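Local coordinates for protein poly(ADP-ribose) glycohydrolase (Thermomonospora curvata, PDB 3SIG) that hydrolyses poly(ADP-ribose), cutting the ribose-ribose glycosidic bonds of the polymer to release ADP-ribose, at residues Tyr143-Ile148 / Arg197-Lys202; Ser175-Arg180 / Phe225-Ala230. One frame throughout, in Å; residues are numbered along the deposited sequence.

Contact 1: Tyr143-Ile148 / Arg197-Lys202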
loop_
_atom_site.group_PDB
_atom_site.type_symbol
_atom_site.label_atom_id
_atom_site.label_comp_id
_atom_site.label_asym_id
_atom_site.label_seq_id
_atom_site.Cartn_x
_atom_site.Cartn_y
_atom_site.Cartn_z
ATOM N N TYR A 143 -7.959 14.736 0.471
ATOM C CA TYR A 143 -6.854 14.453 -0.454
ATOM C C TYR A 143 -7.399 14.318 -1.872
ATOM O O TYR A 143 -8.307 15.077 -2.258
ATOM C CB TYR A 143 -6.002 13.257 0.002
ATOM C CG TYR A 143 -5.520 13.387 1.420
ATOM C CD1 TYR A 143 -4.931 14.542 1.886
ATOM C CD2 TYR A 143 -5.643 12.325 2.298
ATOM C CE1 TYR A 143 -4.478 14.631 3.186
ATOM C CE2 TYR A 143 -5.196 12.404 3.583
ATOM C CZ TYR A 143 -4.628 13.538 4.033
ATOM O OH TYR A 143 -4.163 13.586 5.318
ATOM N N SER A 144 -6.875 13.417 -2.685
ATOM C CA SER A 144 -7.295 13.322 -4.068
ATOM C C SER A 144 -7.083 11.878 -4.534
ATOM O O SER A 144 -6.450 11.085 -3.850
ATOM C CB SER A 144 -6.456 14.250 -4.957
ATOM O OG SER A 144 -5.145 13.724 -5.146
ATOM N N ASP A 145 -7.542 11.599 -5.741
ATOM C CA ASP A 145 -7.420 10.299 -6.383
ATOM C C ASP A 145 -6.078 10.125 -7.104
ATOM O O ASP A 145 -5.902 9.127 -7.787
ATOM C CB ASP A 145 -8.544 10.061 -7.397
ATOM C CG ASP A 145 -9.906 9.935 -6.781
ATOM O OD1 ASP A 145 -10.044 9.655 -5.586
ATOM O OD2 ASP A 145 -10.881 10.107 -7.557
ATOM N N HIS A 146 -5.113 11.037 -6.950
ATOM C CA HIS A 146 -3.772 10.764 -7.505
ATOM C C HIS A 146 -3.241 9.444 -6.942
ATOM O O HIS A 146 -3.406 9.169 -5.756
ATOM C CB HIS A 146 -2.750 11.859 -7.141
ATOM C CG HIS A 146 -2.967 13.182 -7.812
ATOM N ND1 HIS A 146 -2.253 13.618 -8.914
ATOM C CD2 HIS A 146 -3.813 14.181 -7.495
ATOM C CE1 HIS A 146 -2.660 14.841 -9.245
ATOM N NE2 HIS A 146 -3.612 15.198 -8.402
ATOM N N LEU A 147 -2.531 8.689 -7.778
ATOM C CA LEU A 147 -1.972 7.409 -7.381
ATOM C C LEU A 147 -0.567 7.297 -7.933
ATOM O O LEU A 147 -0.294 7.655 -9.069
ATOM C CB LEU A 147 -2.881 6.257 -7.919
ATOM C CG LEU A 147 -2.466 4.819 -7.633
ATOM C CD1 LEU A 147 -3.744 3.960 -7.538
ATOM C CD2 LEU A 147 -1.627 4.338 -8.740
ATOM N N ILE A 148 0.337 6.776 -7.121
ATOM C CA ILE A 148 1.663 6.419 -7.611
ATOM C C ILE A 148 1.735 4.914 -7.767
ATOM O O ILE A 148 1.438 4.148 -6.828
ATOM C CB ILE A 148 2.771 6.894 -6.667
ATOM C CG1 ILE A 148 2.783 8.426 -6.508
ATOM C CG2 ILE A 148 4.126 6.441 -7.161
ATOM C CD1 ILE A 148 3.623 8.939 -5.359
ATOM N N ARG A 197 -15.242 4.928 -2.488
ATOM C CA ARG A 197 -15.585 4.080 -3.598
ATOM C C ARG A 197 -14.885 4.518 -4.876
ATOM O O ARG A 197 -14.335 3.682 -5.602
ATOM C CB ARG A 197 -17.089 4.049 -3.798
ATOM C CG ARG A 197 -17.450 3.084 -4.903
ATOM C CD ARG A 197 -18.938 2.863 -5.015
ATOM N NE ARG A 197 -19.245 1.799 -5.966
ATOM C CZ ARG A 197 -19.397 1.995 -7.272
ATOM N NH1 ARG A 197 -19.274 3.217 -7.786
ATOM N NH2 ARG A 197 -19.676 0.971 -8.067
ATOM N N GLY A 198 -14.919 5.817 -5.174
ATOM C CA GLY A 198 -14.262 6.307 -6.371
ATOM C C GLY A 198 -12.777 6.023 -6.385
ATOM O O GLY A 198 -12.173 5.646 -7.408
ATOM N N ARG A 199 -12.147 6.238 -5.246
ATOM C CA ARG A 199 -10.709 6.076 -5.115
ATOM C C ARG A 199 -10.298 4.625 -5.139
ATOM O O ARG A 199 -9.366 4.258 -5.836
ATOM C CB ARG A 199 -10.230 6.809 -3.848
ATOM C CG ARG A 199 -8.729 7.029 -3.764
ATOM C CD ARG A 199 -8.372 8.035 -2.691
ATOM N NE ARG A 199 -8.973 9.339 -2.978
ATOM C CZ ARG A 199 -9.023 10.338 -2.124
ATOM N NH1 ARG A 199 -9.647 11.452 -2.478
ATOM N NH2 ARG A 199 -8.538 10.223 -0.915
ATOM N N ALA A 200 -10.989 3.795 -4.378
ATOM C CA ALA A 200 -10.720 2.362 -4.427
ATOM C C ALA A 200 -10.946 1.774 -5.819
ATOM O O ALA A 200 -10.167 0.917 -6.268
ATOM C CB ALA A 200 -11.580 1.617 -3.410
ATOM N N ALA A 201 -11.938 2.261 -6.534
ATOM C CA ALA A 201 -12.146 1.770 -7.875
ATOM C C ALA A 201 -10.934 2.089 -8.749
ATOM O O ALA A 201 -10.533 1.290 -9.609
ATOM C CB ALA A 201 -13.376 2.368 -8.476
ATOM N N LYS A 202 -10.369 3.279 -8.563
ATOM C CA LYS A 202 -9.194 3.698 -9.321
ATOM C C LYS A 202 -7.938 2.909 -8.953
ATOM O O LYS A 202 -7.110 2.581 -9.819
ATOM C CB LYS A 202 -9.012 5.231 -9.183
ATOM C CG LYS A 202 -10.073 5.990 -9.881
ATOM C CD LYS A 202 -9.989 7.493 -9.663
ATOM C CE LYS A 202 -11.009 8.219 -10.523
ATOM N NZ LYS A 202 -10.917 9.695 -10.363
HETATM O O HOH W 1 -11.414 12.498 -4.560
#
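Asp145 bridges Arg199 and Lys202 in a salt-bridge network that ties the loop entering strand 147-157 to one flank of helix 189-209, in the macrodomain-type fold of this glycohydrolase. The two basic residues sit three positions apart on the helix, and the carboxylate divides its oxygens between them. Arg199 can be followed outward. Its CB and CG run past the carboxylate, CB lying 3.3 Å from Asp145 OD1. With CG anti to the backbone N (chi1 -165°) and a bend at chi3 (-61°), the chain turns Arg199 NE onto Asp145 OD1, 2.8 Å away, in an almost straight bond that lies in the guanidinium plane. The carboxylate itself is steeply turned, its plane 74° from that of the guanidinium. Beyond NE, the carbonyl oxygen of Ser144 sits over one face of the group, 3.2 Å from Arg199 CZ; above the plane, it is badly angled for the N-H groups of NE and NH1. NH1 donates to a water, which returns a weak bond to Asp145 OD1, and NH2 reaches Leu142 O and Pro176 O. A methionine in place of Arg199 would probably leave Asp145 OD1 without its charged mate and the carbonyl oxygens of Leu142 and Pro176 without this donor. Lys202 comes from the next turn of the helix, its chain extended beyond CG so that CD packs 3.7 Å from Asp145 CB. Its ammonium also donates to Pro46 O, at the start of helix 46-54. Lys202 NZ meets Asp145 OD2 at 2.8 Å on the anti side, somewhat out of the carboxylate plane.

Contact 2: Ser175-Arg180 / Phe225-Ala230. With AR6 ([(2R,3S,4R,5R)-5-(6-aminopurin-9-yl)-3,4-dihydroxy-oxolan-2-yl]methyl [hydroxy-[[(2R,3S,4R,5S)-3,4,5-trihydroxyoxolan-2-yl]methoxy]phosphoryl] hydrogen phosphate), chain B.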
loop_
_atom_site.group_PDB
_atom_site.type_symbol
_atom_site.label_atom_id
_atom_site.label_comp_id
_atom_site.label_asym_id
_atom_site.label_seq_id
_atom_site.Cartn_x
_atom_site.Cartn_y
_atom_site.Cartn_z
ATOM N N SER A 175 -1.951 5.371 -2.639
ATOM C CA SER A 175 -3.144 6.189 -2.701
ATOM C C SER A 175 -3.564 6.468 -1.270
ATOM O O SER A 175 -3.761 5.531 -0.507
ATOM C CB SER A 175 -4.255 5.391 -3.399
ATOM O OG SER A 175 -5.540 6.002 -3.280
ATOM N N PRO A 176 -3.704 7.753 -0.880
ATOM C CA PRO A 176 -4.115 8.030 0.501
ATOM C C PRO A 176 -5.616 7.959 0.653
ATOM O O PRO A 176 -6.374 8.528 -0.131
ATOM C CB PRO A 176 -3.653 9.479 0.700
ATOM C CG PRO A 176 -3.797 10.077 -0.667
ATOM C CD PRO A 176 -3.476 8.983 -1.647
ATOM N N ALA A 177 -6.068 7.251 1.672
ATOM C CA ALA A 177 -7.481 7.284 2.037
ATOM C C ALA A 177 -7.777 8.693 2.548
ATOM O O ALA A 177 -6.882 9.387 3.046
ATOM C CB ALA A 177 -7.795 6.251 3.117
ATOM N N PRO A 178 -9.044 9.124 2.479
ATOM C CA PRO A 178 -9.386 10.406 3.103
ATOM C C PRO A 178 -9.053 10.365 4.588
ATOM O O PRO A 178 -9.228 9.347 5.263
ATOM C CB PRO A 178 -10.881 10.523 2.853
ATOM C CG PRO A 178 -11.357 9.139 2.605
ATOM C CD PRO A 178 -10.221 8.453 1.901
ATOM N N ASN A 179 -8.588 11.477 5.119
ATOM C CA ASN A 179 -8.269 11.599 6.526
ATOM C C ASN A 179 -9.547 11.947 7.291
ATOM O O ASN A 179 -9.840 13.119 7.613
ATOM C CB ASN A 179 -7.203 12.668 6.719
ATOM C CG ASN A 179 -6.565 12.626 8.083
ATOM O OD1 ASN A 179 -7.166 12.196 9.058
ATOM N ND2 ASN A 179 -5.304 13.017 8.140
ATOM N N ARG A 180 -10.312 10.911 7.581
ATOM C CA ARG A 180 -11.589 11.091 8.275
ATOM C C ARG A 180 -11.408 11.663 9.666
ATOM O O ARG A 180 -12.275 12.379 10.181
ATOM C CB ARG A 180 -12.350 9.766 8.322
ATOM C CG ARG A 180 -13.779 9.954 8.830
ATOM C CD ARG A 180 -14.587 8.693 8.862
ATOM N NE ARG A 180 -15.903 8.964 9.447
ATOM C CZ ARG A 180 -16.965 9.378 8.760
ATOM N NH1 ARG A 180 -16.882 9.560 7.454
ATOM N NH2 ARG A 180 -18.118 9.601 9.376
ATOM N N PHE A 225 -5.785 7.335 9.875
ATOM C CA PHE A 225 -6.786 8.204 9.227
ATOM C C PHE A 225 -8.236 8.037 9.708
ATOM O O PHE A 225 -9.107 8.771 9.278
ATOM C CB PHE A 225 -6.718 8.023 7.716
ATOM C CG PHE A 225 -5.523 8.677 7.044
ATOM C CD1 PHE A 225 -4.628 9.479 7.746
ATOM C CD2 PHE A 225 -5.320 8.484 5.705
ATOM C CE1 PHE A 225 -3.542 10.064 7.079
ATOM C CE2 PHE A 225 -4.261 9.073 5.038
ATOM C CZ PHE A 225 -3.375 9.875 5.723
ATOM N N GLY A 226 -8.487 7.121 10.621
ATOM C CA GLY A 226 -9.741 7.126 11.360
ATOM C C GLY A 226 -10.993 6.778 10.585
ATOM O O GLY A 226 -12.090 7.125 11.006
ATOM N N ASN A 227 -10.869 6.091 9.459
ATOM C CA ASN A 227 -12.057 5.622 8.760
ATOM C C ASN A 227 -12.722 4.448 9.468
ATOM O O ASN A 227 -12.108 3.738 10.258
ATOM C CB ASN A 227 -11.741 5.242 7.298
ATOM C CG ASN A 227 -11.551 6.455 6.415
ATOM O OD1 ASN A 227 -12.529 7.018 5.936
ATOM N ND2 ASN A 227 -10.321 6.905 6.247
ATOM N N ASP A 228 -14.005 4.262 9.169
ATOM C CA ASP A 228 -14.795 3.172 9.718
ATOM C C ASP A 228 -14.485 1.868 8.973
ATOM O O ASP A 228 -14.716 1.764 7.770
ATOM C CB ASP A 228 -16.270 3.549 9.527
ATOM C CG ASP A 228 -17.230 2.487 10.010
ATOM O OD1 ASP A 228 -16.804 1.397 10.423
ATOM O OD2 ASP A 228 -18.450 2.755 9.941
ATOM N N PRO A 229 -13.943 0.854 9.663
ATOM C CA PRO A 229 -13.591 -0.340 8.892
ATOM C C PRO A 229 -14.770 -1.052 8.232
ATOM O O PRO A 229 -14.587 -1.681 7.192
ATOM C CB PRO A 229 -12.866 -1.239 9.896
ATOM C CG PRO A 229 -13.103 -0.661 11.206
ATOM C CD PRO A 229 -13.601 0.734 11.089
ATOM N N ALA A 230 -15.946 -0.985 8.816
ATOM C CA ALA A 230 -17.102 -1.559 8.129
ATOM C C ALA A 230 -17.368 -0.850 6.801
ATOM O O ALA A 230 -17.680 -1.494 5.803
ATOM C CB ALA A 230 -18.359 -1.540 9.025
HETATM N N1 AR6 B . -0.184 -4.807 7.552
HETATM C C2 AR6 B . -1.504 -4.947 7.476
HETATM N N3 AR6 B . -2.425 -4.226 8.177
HETATM C C4 AR6 B . -1.876 -3.289 8.983
HETATM C C5 AR6 B . -0.454 -3.092 9.095
HETATM C C6 AR6 B . 0.342 -3.899 8.326
HETATM N N6 AR6 B . 1.730 -3.775 8.407
HETATM N N7 AR6 B . -0.278 -2.004 10.022
HETATM C C8 AR6 B . -1.457 -1.659 10.418
HETATM N N9 AR6 B . -2.472 -2.373 9.853
HETATM P PA AR6 B . -2.674 2.594 8.945
HETATM P PB AR6 B . -4.201 4.675 7.457
HETATM C "C1'" AR6 B . -3.924 -2.295 9.988
HETATM O O1A AR6 B . -3.095 3.236 10.218
HETATM O O1B AR6 B . -4.522 4.660 5.975
HETATM C C1D AR6 B . 0.829 6.419 8.088
HETATM O O1D AR6 B . 1.568 7.231 8.957
HETATM C "C2'" AR6 B . -4.390 -1.729 11.312
HETATM O "O2'" AR6 B . -5.581 -2.353 11.705
HETATM O O2A AR6 B . -1.199 2.407 8.700
HETATM O O2B AR6 B . -5.333 4.704 8.426
HETATM C C2D AR6 B . 0.869 7.045 6.749
HETATM O O2D AR6 B . 2.105 7.458 6.280
HETATM C "C3'" AR6 B . -4.651 -0.308 10.969
HETATM O "O3'" AR6 B . -5.641 0.262 11.761
HETATM O O3A AR6 B . -3.343 3.356 7.720
HETATM C C3D AR6 B . -0.320 7.905 6.697
HETATM O O3D AR6 B . 0.125 9.136 7.204
HETATM C "C4'" AR6 B . -5.063 -0.331 9.525
HETATM O "O4'" AR6 B . -4.517 -1.513 8.983
HETATM C C4D AR6 B . -1.269 7.204 7.604
HETATM O O4D AR6 B . -0.520 6.404 8.506
HETATM C "C5'" AR6 B . -4.655 0.880 8.697
HETATM O "O5'" AR6 B . -3.257 1.100 8.791
HETATM C C5D AR6 B . -2.301 6.349 6.870
HETATM O O5D AR6 B . -3.230 5.866 7.823
#
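Phe225 lies sandwiched between Asn179 and the ADP-ribose, at the wall of the ligand pocket in this macrodomain-type fold, where the loop after strand 163-175 meets the loop leading into helix 229-240. On one face of its ring the amide of Asn179 is stacked at 28° to the ring plane, brought there by a CG anti to the backbone N (chi1 -166°), with Asn179 ND2 3.6 Å from Phe225 CE1. That ND2 bonds Tyr143 OH and OD1 accepts from Ala182 N, capping helix 180-183; together they fix the amide's rotation. Over the opposite face lies the C5D methylene of the AR6 ribose bearing the anomeric hydroxyl, 3.6 Å above the Phe225 ring plane and near its centre; the sugar ring extends from there past CE1 and CZ. Pro176 CB approaches the ring edge. The backbone takes part as well: Phe225 N donates a nearly straight bond of 3.0 Å to AR6 O2B, a phosphate oxygen. Gly226 O follows, 3.6 Å from Arg180 CD, alongside the extended arginine chain. Asn227 then turns back toward the first loop. Its OD1 rests 3.6 Å from Arg180 CB, while Asn227 ND2 gives Pro178 O a 2.9 Å bond close to the C=O direction and also bonds Gly221 O, tying its own loop to the 175-180 loop. Asp228 N-caps helix 229-240: Asp228 OD1 takes the N-H of Ala230 N at 3.0 Å, from above the carboxylate plane.

Overall arrangement
Contacts 1 and 2 lie about 12 Å apart, centre to centre, and touch directly. Besides the polar links of Arg199 and Tyr143 to the 175-180 loop, Tyr143 CD2 packs 3.3 Å from Ala177 O, and Arg199 CG lies 3.4 Å from Ser175 OG. Along the chain the segments of the two contacts alternate: 143-148, 175-180, 197-202, 225-230. Contact 2 borders the ligand; contact 1 stands behind it. The side chain of Tyr143 is about 6 Å from the bound AR6 (ADP-ribose) at the nearest atoms. Arg199 and Tyr143 thus act as second-shell partners of the loop beside Phe225. Glu112 and Glu113 are among the other residues that hydrogen-bond the ligand.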